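6-phosphogluconate dehydrogenase (Pseudomonas syringae, PDB 5U5G) probably acts as an NADP-dependent oxidoreductase on 2-oxopropylphosphonate in fosfomycin biosynthesis. Local coordinates at residues I52-T66 against L83-S97. Numbering follows the deposited sequence.
Sequences IVALTRAARVLFVCT and LLACLEVGDIVVDLS. With NAP (NADP nicotinamide-adenine-dinucleotide phosphate), chain E.
Strands V61-V64 and I92-D95 pair in parallel, V61 beside I92 and V64 beside D95, as neighbours within the sheet of the NADP-binding domain. Their ladder runs from R60 O, which accepts I92 N, to V64 O, which takes L96 N at 2.7 Å. On one face the F63 ring lies alongside V94, CD1 3.6 Å from CB, and helix 143-156 covers V61, I92 and V94. On the other, V64 CG2 meets V93 CG1, while L83 slides past L62 in the opposite direction, its CD2 3.5 Å from L62 CD1, a tight contact, and also touching I52 CG2. Ahead of the strands, R60 bends at chi2 (-91°) and chi3 (53°), turning its guanidinium to D91 in a side-on salt bridge: NE bonds OD1 at 2.8 Å and NH2 bonds OD2, both on syn sides. NH1 and NH2 also hold T56 O, tying the end of helix 52-58 to the D91 loop. At the C-terminal ends, D95 OD1 accepts S97 N in an Asx turn and S97 OG as well, D95 OD2 pairs with the Y76 and Y118 hydroxyls, and S97 OG receives T66 N at 3.0 Å. T66 O accepts NADP O3D at 2.7 Å; the dinucleotide lies at the C-terminal strand ends, as is characteristic of a Rossmann fold.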
ATOM      1  N   ILE A  52     -38.570  10.867  -3.434  1.00 26.21           N
ATOM      2  CA  ILE A  52     -37.715  11.781  -4.188  1.00 26.07           C
ATOM      3  C   ILE A  52     -38.442  13.081  -4.506  1.00 27.90           C
ATOM      4  O   ILE A  52     -37.810  14.140  -4.638  1.00 28.29           O
ATOM      5  CB  ILE A  52     -37.211  11.061  -5.458  1.00 28.31           C
ATOM      6  CG1 ILE A  52     -36.356   9.852  -5.072  1.00 30.56           C
ATOM      7  CG2 ILE A  52     -36.428  11.987  -6.373  1.00 27.36           C
ATOM      8  CD1 ILE A  52     -35.336  10.145  -4.019  1.00 24.27           C
ATOM      9  N   VAL A  53     -39.771  13.031  -4.624  1.00 28.40           N
ATOM     10  CA  VAL A  53     -40.551  14.250  -4.808  1.00 28.78           C
ATOM     11  C   VAL A  53     -40.356  15.184  -3.624  1.00 27.94           C
ATOM     12  O   VAL A  53     -40.031  16.369  -3.787  1.00 29.09           O
ATOM     13  CB  VAL A  53     -42.040  13.909  -5.008  1.00 33.01           C
ATOM     14  CG1 VAL A  53     -42.892  15.176  -4.945  1.00 31.64           C
ATOM     15  CG2 VAL A  53     -42.242  13.177  -6.322  1.00 34.06           C
ATOM     16  N   ALA A  54     -40.564  14.667  -2.409  1.00 27.68           N
ATOM     17  CA  ALA A  54     -40.407  15.490  -1.219  1.00 24.66           C
ATOM     18  C   ALA A  54     -38.984  16.009  -1.101  1.00 26.98           C
ATOM     19  O   ALA A  54     -38.761  17.157  -0.695  1.00 24.81           O
ATOM     20  CB  ALA A  54     -40.788  14.692   0.031  1.00 24.58           C
ATOM     21  N   LEU A  55     -38.002  15.173  -1.436  1.00 24.17           N
ATOM     22  CA  LEU A  55     -36.621  15.604  -1.292  1.00 25.81           C
ATOM     23  C   LEU A  55     -36.305  16.735  -2.261  1.00 24.62           C
ATOM     24  O   LEU A  55     -35.758  17.769  -1.860  1.00 25.14           O
ATOM     25  CB  LEU A  55     -35.683  14.417  -1.499  1.00 27.79           C
ATOM     26  CG  LEU A  55     -34.211  14.594  -1.151  1.00 24.19           C
ATOM     27  CD1 LEU A  55     -34.029  14.852   0.332  1.00 26.37           C
ATOM     28  CD2 LEU A  55     -33.489  13.334  -1.545  1.00 24.23           C
ATOM     29  N   THR A  56     -36.669  16.570  -3.537  1.00 21.46           N
ATOM     30  CA  THR A  56     -36.360  17.589  -4.537  1.00 25.80           C
ATOM     31  C   THR A  56     -37.126  18.888  -4.305  1.00 29.75           C
ATOM     32  O   THR A  56     -36.673  19.950  -4.749  1.00 28.92           O
ATOM     33  CB  THR A  56     -36.655  17.062  -5.950  1.00 31.30           C
ATOM     34  OG1 THR A  56     -37.997  16.558  -6.012  1.00 30.34           O
ATOM     35  CG2 THR A  56     -35.665  15.947  -6.347  1.00 28.25           C
ATOM     36  N   ARG A  57     -38.279  18.840  -3.628  1.00 29.08           N
ATOM     37  CA  ARG A  57     -38.963  20.086  -3.290  1.00 30.16           C
ATOM     38  C   ARG A  57     -38.099  20.934  -2.379  1.00 31.93           C
ATOM     39  O   ARG A  57     -38.016  22.158  -2.542  1.00 30.80           O
ATOM     40  CB  ARG A  57     -40.309  19.798  -2.618  1.00 29.49           C
ATOM     41  CG  ARG A  57     -41.130  21.055  -2.290  1.00 32.52           C
ATOM     42  CD  ARG A  57     -42.381  20.704  -1.471  1.00 33.90           C
ATOM     43  NE  ARG A  57     -43.115  21.882  -1.000  1.00 34.42           N
ATOM     44  CZ  ARG A  57     -44.041  21.855  -0.040  1.00 34.75           C
ATOM     45  NH1 ARG A  57     -44.347  20.716   0.571  1.00 28.43           N
ATOM     46  NH2 ARG A  57     -44.657  22.976   0.320  1.00 32.68           N
ATOM     47  N   ALA A  58     -37.426  20.291  -1.422  1.00 26.83           N
ATOM     48  CA  ALA A  58     -36.667  21.015  -0.413  1.00 29.89           C
ATOM     49  C   ALA A  58     -35.267  21.390  -0.881  1.00 27.59           C
ATOM     50  O   ALA A  58     -34.713  22.395  -0.417  1.00 29.75           O
ATOM     51  CB  ALA A  58     -36.559  20.172   0.862  1.00 24.91           C
ATOM     52  N   ALA A  59     -34.658  20.598  -1.754  1.00 26.10           N
ATOM     53  CA  ALA A  59     -33.222  20.716  -1.965  1.00 28.72           C
ATOM     54  C   ALA A  59     -32.906  20.834  -3.446  1.00 27.13           C
ATOM     55  O   ALA A  59     -33.433  20.073  -4.267  1.00 28.37           O
ATOM     56  CB  ALA A  59     -32.486  19.524  -1.339  1.00 24.98           C
ATOM     57  N   ARG A  60     -32.060  21.805  -3.784  1.00 29.79           N
ATOM     58  CA  ARG A  60     -31.615  22.018  -5.151  1.00 29.82           C
ATOM     59  C   ARG A  60     -30.278  21.344  -5.436  1.00 26.13           C
ATOM     60  O   ARG A  60     -29.874  21.276  -6.604  1.00 24.11           O
ATOM     61  CB  ARG A  60     -31.520  23.527  -5.445  1.00 30.29           C
ATOM     62  CG  ARG A  60     -32.768  24.322  -5.014  1.00 32.64           C
ATOM     63  CD  ARG A  60     -33.834  24.466  -6.117  1.00 29.03           C
ATOM     64  NE  ARG A  60     -34.248  23.203  -6.730  1.00 33.15           N
ATOM     65  CZ  ARG A  60     -35.120  22.351  -6.196  1.00 29.87           C
ATOM     66  NH1 ARG A  60     -35.688  22.620  -5.022  1.00 27.99           N
ATOM     67  NH2 ARG A  60     -35.431  21.233  -6.848  1.00 26.96           N
ATOM     68  N   VAL A  61     -29.577  20.878  -4.398  1.00 27.69           N
ATOM     69  CA  VAL A  61     -28.395  20.031  -4.524  1.00 26.82           C
ATOM     70  C   VAL A  61     -28.648  18.762  -3.724  1.00 25.65           C
ATOM     71  O   VAL A  61     -29.065  18.835  -2.560  1.00 23.81           O
ATOM     72  CB  VAL A  61     -27.113  20.719  -4.023  1.00 27.84           C
ATOM     73  CG1 VAL A  61     -25.911  19.792  -4.238  1.00 25.71           C
ATOM     74  CG2 VAL A  61     -26.892  22.045  -4.731  1.00 28.21           C
ATOM     75  N   LEU A  62     -28.416  17.604  -4.353  1.00 25.60           N
ATOM     76  CA  LEU A  62     -28.612  16.302  -3.719  1.00 26.95           C
ATOM     77  C   LEU A  62     -27.356  15.452  -3.859  1.00 27.17           C
ATOM     78  O   LEU A  62     -26.666  15.508  -4.886  1.00 27.45           O
ATOM     79  CB  LEU A  62     -29.780  15.513  -4.333  1.00 23.30           C
ATOM     80  CG  LEU A  62     -31.106  16.173  -4.688  1.00 29.24           C
ATOM     81  CD1 LEU A  62     -32.030  15.134  -5.249  1.00 31.70           C
ATOM     82  CD2 LEU A  62     -31.722  16.804  -3.466  1.00 32.72           C
ATOM     83  N   PHE A  63     -27.070  14.659  -2.830  1.00 22.08           N
ATOM     84  CA  PHE A  63     -26.055  13.618  -2.901  1.00 22.93           C
ATOM     85  C   PHE A  63     -26.726  12.256  -3.036  1.00 23.56           C
ATOM     86  O   PHE A  63     -27.814  12.024  -2.496  1.00 22.16           O
ATOM     87  CB  PHE A  63     -25.157  13.611  -1.658  1.00 20.75           C
ATOM     88  CG  PHE A  63     -24.324  14.855  -1.486  1.00 23.31           C
ATOM     89  CD1 PHE A  63     -23.071  14.957  -2.082  1.00 22.79           C
ATOM     90  CD2 PHE A  63     -24.779  15.906  -0.696  1.00 23.80           C
ATOM     91  CE1 PHE A  63     -22.292  16.095  -1.919  1.00 22.96           C
ATOM     92  CE2 PHE A  63     -24.014  17.055  -0.533  1.00 27.15           C
ATOM     93  CZ  PHE A  63     -22.764  17.148  -1.147  1.00 24.84           C
ATOM     94  N   VAL A  64     -26.062  11.359  -3.760  1.00 18.31           N
ATOM     95  CA  VAL A  64     -26.491   9.975  -3.939  1.00 18.55           C
ATOM     96  C   VAL A  64     -25.336   9.079  -3.516  1.00 24.58           C
ATOM     97  O   VAL A  64     -24.200   9.276  -3.968  1.00 21.35           O
ATOM     98  CB  VAL A  64     -26.891   9.678  -5.400  1.00 21.40           C
ATOM     99  CG1 VAL A  64     -27.280   8.199  -5.576  1.00 18.96           C
ATOM    100  CG2 VAL A  64     -28.014  10.590  -5.850  1.00 20.62           C
ATOM    101  N   CYS A  65     -25.623   8.090  -2.655  1.00 18.67           N
ATOM    102  CA  CYS A  65     -24.575   7.160  -2.225  1.00 19.91           C
ATOM    103  C   CYS A  65     -25.216   5.782  -2.026  1.00 21.92           C
ATOM    104  O   CYS A  65     -25.579   5.373  -0.920  1.00 20.38           O
ATOM    105  CB  CYS A  65     -23.868   7.632  -0.957  1.00 22.74           C
ATOM    106  SG  CYS A  65     -22.406   6.658  -0.612  1.00 24.03           S
ATOM    107  N   THR A  66     -25.368   5.058  -3.129  1.00 21.81           N
ATOM    108  CA  THR A  66     -26.020   3.759  -3.146  1.00 21.15           C
ATOM    109  C   THR A  66     -25.053   2.739  -3.722  1.00 20.52           C
ATOM    110  O   THR A  66     -23.977   3.086  -4.206  1.00 22.73           O
ATOM    111  CB  THR A  66     -27.310   3.803  -3.979  1.00 23.82           C
ATOM    112  OG1 THR A  66     -26.986   4.083  -5.348  1.00 21.06           O
ATOM    113  CG2 THR A  66     -28.267   4.900  -3.451  1.00 21.34           C
ATOM    114  N   LEU A  83     -35.483  10.634 -10.004  1.00 28.73           N
ATOM    115  CA  LEU A  83     -34.743  11.894  -9.973  1.00 27.47           C
ATOM    116  C   LEU A  83     -34.911  12.678 -11.271  1.00 27.55           C
ATOM    117  O   LEU A  83     -35.236  13.871 -11.246  1.00 27.51           O
ATOM    118  CB  LEU A  83     -33.260  11.632  -9.689  1.00 27.47           C
ATOM    119  CG  LEU A  83     -32.868  11.434  -8.220  1.00 28.14           C
ATOM    120  CD1 LEU A  83     -31.404  11.055  -8.074  1.00 25.12           C
ATOM    121  CD2 LEU A  83     -33.159  12.686  -7.429  1.00 29.19           C
ATOM    122  N   LEU A  84     -34.691  12.025 -12.420  1.00 27.52           N
ATOM    123  CA  LEU A  84     -34.755  12.746 -13.692  1.00 28.71           C
ATOM    124  C   LEU A  84     -36.122  13.382 -13.904  1.00 30.90           C
ATOM    125  O   LEU A  84     -36.222  14.444 -14.525  1.00 34.52           O
ATOM    126  CB  LEU A  84     -34.402  11.813 -14.858  1.00 27.98           C
ATOM    127  CG  LEU A  84     -32.934  11.370 -14.926  1.00 30.49           C
ATOM    128  CD1 LEU A  84     -32.777  10.101 -15.734  1.00 31.15           C
ATOM    129  CD2 LEU A  84     -32.025  12.457 -15.496  1.00 27.95           C
ATOM    130  N   ALA A  85     -37.178  12.771 -13.367  1.00 32.47           N
ATOM    131  CA  ALA A  85     -38.518  13.332 -13.490  1.00 33.12           C
ATOM    132  C   ALA A  85     -38.758  14.514 -12.555  1.00 33.48           C
ATOM    133  O   ALA A  85     -39.645  15.328 -12.829  1.00 38.54           O
ATOM    134  CB  ALA A  85     -39.559  12.237 -13.230  1.00 32.13           C
ATOM    135  N   CYS A  86     -37.993  14.639 -11.470  1.00 33.28           N
ATOM    136  CA  CYS A  86     -38.252  15.647 -10.449  1.00 31.15           C
ATOM    137  C   CYS A  86     -37.262  16.801 -10.442  1.00 33.08           C
ATOM    138  O   CYS A  86     -37.478  17.777  -9.713  1.00 37.42           O
ATOM    139  CB  CYS A  86     -38.253  15.006  -9.052  1.00 33.06           C
ATOM    140  SG  CYS A  86     -39.437  13.686  -8.832  1.00 37.32           S
ATOM    141  N   LEU A  87     -36.184  16.720 -11.208  1.00 32.91           N
ATOM    142  CA  LEU A  87     -35.187  17.775 -11.188  1.00 33.74           C
ATOM    143  C   LEU A  87     -35.716  19.043 -11.842  1.00 34.52           C
ATOM    144  O   LEU A  87     -36.497  19.001 -12.790  1.00 36.94           O
ATOM    145  CB  LEU A  87     -33.931  17.317 -11.912  1.00 33.89           C
ATOM    146  CG  LEU A  87     -32.744  16.808 -11.108  1.00 39.59           C
ATOM    147  CD1 LEU A  87     -33.147  15.881  -9.955  1.00 42.10           C
ATOM    148  CD2 LEU A  87     -31.937  16.085 -12.124  1.00 37.41           C
ATOM    149  N   GLU A  88     -35.271  20.180 -11.323  1.00 36.04           N
ATOM    150  CA  GLU A  88     -35.509  21.469 -11.948  1.00 34.91           C
ATOM    151  C   GLU A  88     -34.270  21.902 -12.719  1.00 34.03           C
ATOM    152  O   GLU A  88     -33.158  21.424 -12.476  1.00 34.02           O
ATOM    153  CB  GLU A  88     -35.870  22.528 -10.905  1.00 33.56           C
ATOM    154  CG  GLU A  88     -37.304  22.420 -10.388  1.00 43.91           C
ATOM    155  CD  GLU A  88     -37.501  23.188  -9.091  1.00 50.79           C
ATOM    156  OE1 GLU A  88     -38.656  23.525  -8.748  1.00 52.06           O
ATOM    157  OE2 GLU A  88     -36.485  23.457  -8.427  1.00 50.44           O
ATOM    158  N   VAL A  89     -34.477  22.829 -13.655  1.00 33.59           N
ATOM    159  CA  VAL A  89     -33.352  23.459 -14.328  1.00 32.99           C
ATOM    160  C   VAL A  89     -32.445  24.094 -13.287  1.00 30.90           C
ATOM    161  O   VAL A  89     -32.914  24.817 -12.404  1.00 32.77           O
ATOM    162  CB  VAL A  89     -33.861  24.494 -15.347  1.00 33.96           C
ATOM    163  CG1 VAL A  89     -32.693  25.227 -15.986  1.00 30.27           C
ATOM    164  CG2 VAL A  89     -34.732  23.815 -16.395  1.00 36.86           C
ATOM    165  N   GLY A  90     -31.140  23.825 -13.381  1.00 27.21           N
ATOM    166  CA  GLY A  90     -30.179  24.362 -12.443  1.00 30.48           C
ATOM    167  C   GLY A  90     -29.891  23.494 -11.232  1.00 32.86           C
ATOM    168  O   GLY A  90     -29.007  23.845 -10.433  1.00 34.42           O
ATOM    169  N   ASP A  91     -30.606  22.382 -11.061  1.00 30.26           N
ATOM    170  CA  ASP A  91     -30.313  21.456  -9.973  1.00 25.23           C
ATOM    171  C   ASP A  91     -28.993  20.730 -10.228  1.00 27.32           C
ATOM    172  O   ASP A  91     -28.546  20.576 -11.368  1.00 25.36           O
ATOM    173  CB  ASP A  91     -31.441  20.430  -9.807  1.00 25.84           C
ATOM    174  CG  ASP A  91     -32.684  21.019  -9.140  1.00 32.99           C
ATOM    175  OD1 ASP A  91     -32.661  22.215  -8.765  1.00 31.26           O
ATOM    176  OD2 ASP A  91     -33.676  20.280  -8.963  1.00 32.46           O
ATOM    177  N   ILE A  92     -28.367  20.283  -9.140  1.00 25.29           N
ATOM    178  CA  ILE A  92     -27.119  19.529  -9.198  1.00 25.65           C
ATOM    179  C   ILE A  92     -27.271  18.266  -8.354  1.00 28.50           C
ATOM    180  O   ILE A  92     -27.735  18.336  -7.209  1.00 22.97           O
ATOM    181  CB  ILE A  92     -25.923  20.369  -8.706  1.00 26.72           C
ATOM    182  CG1 ILE A  92     -25.770  21.634  -9.556  1.00 28.55           C
ATOM    183  CG2 ILE A  92     -24.631  19.539  -8.726  1.00 23.66           C
ATOM    184  CD1 ILE A  92     -24.820  22.671  -8.967  1.00 30.98           C
ATOM    185  N   VAL A  93     -26.905  17.113  -8.919  1.00 25.18           N
ATOM    186  CA  VAL A  93     -26.808  15.866  -8.164  1.00 25.78           C
ATOM    187  C   VAL A  93     -25.344  15.439  -8.121  1.00 22.36           C
ATOM    188  O   VAL A  93     -24.677  15.346  -9.162  1.00 23.32           O
ATOM    189  CB  VAL A  93     -27.702  14.760  -8.756  1.00 23.03           C
ATOM    190  CG1 VAL A  93     -27.356  13.414  -8.150  1.00 25.65           C
ATOM    191  CG2 VAL A  93     -29.179  15.080  -8.510  1.00 26.08           C
ATOM    192  N   VAL A  94     -24.844  15.202  -6.918  1.00 20.97           N
ATOM    193  CA  VAL A  94     -23.471  14.763  -6.692  1.00 25.71           C
ATOM    194  C   VAL A  94     -23.542  13.279  -6.347  1.00 22.55           C
ATOM    195  O   VAL A  94     -23.973  12.908  -5.253  1.00 20.07           O
ATOM    196  CB  VAL A  94     -22.799  15.581  -5.584  1.00 25.45           C
ATOM    197  CG1 VAL A  94     -21.386  15.065  -5.283  1.00 19.92           C
ATOM    198  CG2 VAL A  94     -22.792  17.060  -5.965  1.00 23.09           C
ATOM    199  N   ASP A  95     -23.156  12.417  -7.288  1.00 20.36           N
ATOM    200  CA  ASP A  95     -23.305  10.972  -7.105  1.00 23.68           C
ATOM    201  C   ASP A  95     -21.988  10.436  -6.553  1.00 23.47           C
ATOM    202  O   ASP A  95     -20.970  10.423  -7.252  1.00 20.55           O
ATOM    203  CB  ASP A  95     -23.701  10.284  -8.412  1.00 20.89           C
ATOM    204  CG  ASP A  95     -24.185   8.834  -8.211  1.00 23.93           C
ATOM    205  OD1 ASP A  95     -23.766   8.182  -7.231  1.00 19.75           O
ATOM    206  OD2 ASP A  95     -24.983   8.342  -9.051  1.00 21.84           O
ATOM    207  N   LEU A  96     -22.015   9.998  -5.297  1.00 20.40           N
ATOM    208  CA  LEU A  96     -20.841   9.495  -4.605  1.00 22.13           C
ATOM    209  C   LEU A  96     -20.669   7.995  -4.751  1.00 21.54           C
ATOM    210  O   LEU A  96     -19.766   7.428  -4.123  1.00 24.39           O
ATOM    211  CB  LEU A  96     -20.915   9.847  -3.124  1.00 20.48           C
ATOM    212  CG  LEU A  96     -21.215  11.303  -2.790  1.00 17.93           C
ATOM    213  CD1 LEU A  96     -21.776  11.369  -1.384  1.00 18.92           C
ATOM    214  CD2 LEU A  96     -19.948  12.141  -2.914  1.00 19.48           C
ATOM    215  N   SER A  97     -21.505   7.345  -5.556  1.00 21.88           N
ATOM    216  CA  SER A  97     -21.447   5.900  -5.722  1.00 19.05           C
ATOM    217  C   SER A  97     -20.322   5.516  -6.673  1.00 21.07           C
ATOM    218  O   SER A  97     -19.850   6.317  -7.485  1.00 21.08           O
ATOM    219  CB  SER A  97     -22.779   5.361  -6.261  1.00 19.76           C
ATOM    220  OG  SER A  97     -23.878   5.956  -5.574  1.00 22.76           O
TER
HETATM  221  PA  NAP E 301     -24.273  -0.359   1.763  1.00 21.92           P
HETATM  222  O1A NAP E 301     -24.514  -1.742   1.281  1.00 21.47           O
HETATM  223  O2A NAP E 301     -23.816  -0.098   3.177  1.00 22.98           O
HETATM  224  O5B NAP E 301     -25.617   0.574   1.483  1.00 26.10           O
HETATM  225  C5B NAP E 301     -25.989   0.382   0.139  1.00 21.06           C
HETATM  226  C4B NAP E 301     -27.014   1.486  -0.195  1.00 23.90           C
HETATM  227  O4B NAP E 301     -27.569   1.304  -1.497  1.00 21.02           O
HETATM  228  C3B NAP E 301     -28.170   1.464   0.869  1.00 22.98           C
HETATM  229  O3B NAP E 301     -28.632   2.765   1.064  1.00 25.37           O
HETATM  230  C2B NAP E 301     -29.248   0.676   0.098  1.00 23.98           C
HETATM  231  O2B NAP E 301     -30.517   0.962   0.432  1.00 19.87           O
HETATM  232  C1B NAP E 301     -28.976   1.270  -1.341  1.00 21.23           C
HETATM  233  N9A NAP E 301     -29.570   0.387  -2.326  1.00 21.84           N
HETATM  234  C8A NAP E 301     -29.069  -0.818  -2.861  1.00 23.29           C
HETATM  235  N7A NAP E 301     -29.923  -1.400  -3.746  1.00 22.40           N
HETATM  236  C5A NAP E 301     -31.021  -0.529  -3.765  1.00 21.52           C
HETATM  237  C6A NAP E 301     -32.240  -0.558  -4.466  1.00 24.38           C
HETATM  238  N6A NAP E 301     -32.528  -1.579  -5.338  1.00 24.03           N
HETATM  239  N1A NAP E 301     -33.171   0.417  -4.308  1.00 25.97           N
HETATM  240  C2A NAP E 301     -32.841   1.416  -3.430  1.00 21.60           C
HETATM  241  N3A NAP E 301     -31.730   1.585  -2.700  1.00 22.32           N
HETATM  242  C4A NAP E 301     -30.817   0.582  -2.887  1.00 22.05           C
HETATM  243  O3  NAP E 301     -23.116   0.068   0.678  1.00 24.01           O
HETATM  244  PN  NAP E 301     -22.075   1.164   1.203  1.00 20.74           P
HETATM  245  O1N NAP E 301     -22.720   2.348   1.808  1.00 23.16           O
HETATM  246  O2N NAP E 301     -20.785   0.566   1.718  1.00 18.50           O
HETATM  247  O5D NAP E 301     -21.477   1.794  -0.311  1.00 23.44           O
HETATM  248  C5D NAP E 301     -22.345   2.671  -0.877  1.00 21.02           C
HETATM  249  C4D NAP E 301     -21.623   3.289  -2.061  1.00 23.07           C
HETATM  250  O4D NAP E 301     -20.408   3.942  -1.610  1.00 24.57           O
HETATM  251  C3D NAP E 301     -21.176   2.139  -3.058  1.00 21.37           C
HETATM  252  O3D NAP E 301     -21.298   2.615  -4.368  1.00 22.13           O
HETATM  253  C2D NAP E 301     -19.725   1.915  -2.693  1.00 21.09           C
HETATM  254  O2D NAP E 301     -18.939   1.479  -3.772  1.00 24.18           O
HETATM  255  C1D NAP E 301     -19.313   3.376  -2.319  1.00 23.85           C
HETATM  256  N1N NAP E 301     -18.166   3.393  -1.433  1.00 24.78           N
HETATM  257  C2N NAP E 301     -18.166   2.701  -0.192  1.00 24.72           C
HETATM  258  C3N NAP E 301     -17.073   2.827   0.639  1.00 25.22           C
HETATM  259  C7N NAP E 301     -17.050   2.155   1.941  1.00 25.77           C
HETATM  260  O7N NAP E 301     -16.115   2.275   2.734  1.00 26.45           O
HETATM  261  N7N NAP E 301     -18.135   1.395   2.340  1.00 25.78           N
HETATM  262  C4N NAP E 301     -15.898   3.701   0.285  1.00 24.89           C
HETATM  263  C5N NAP E 301     -16.003   4.346  -1.025  1.00 21.95           C
HETATM  264  C6N NAP E 301     -17.063   4.173  -1.813  1.00 22.90           C
HETATM  265  P2B NAP E 301     -31.175   0.015   1.875  1.00 21.74           P
HETATM  266  O1X NAP E 301     -30.458   0.745   2.967  1.00 20.99           O
HETATM  267  O2X NAP E 301     -32.683   0.254   1.758  1.00 20.24           O
HETATM  268  O3X NAP E 301     -30.673  -1.363   1.516  1.00 22.37           O
HETATM  269  O   HOH W   1     -33.125  18.664  -6.608  1.00 32.13           O
HETATM  270  O   HOH W   2     -28.262  23.700  -7.655  1.00 41.45           O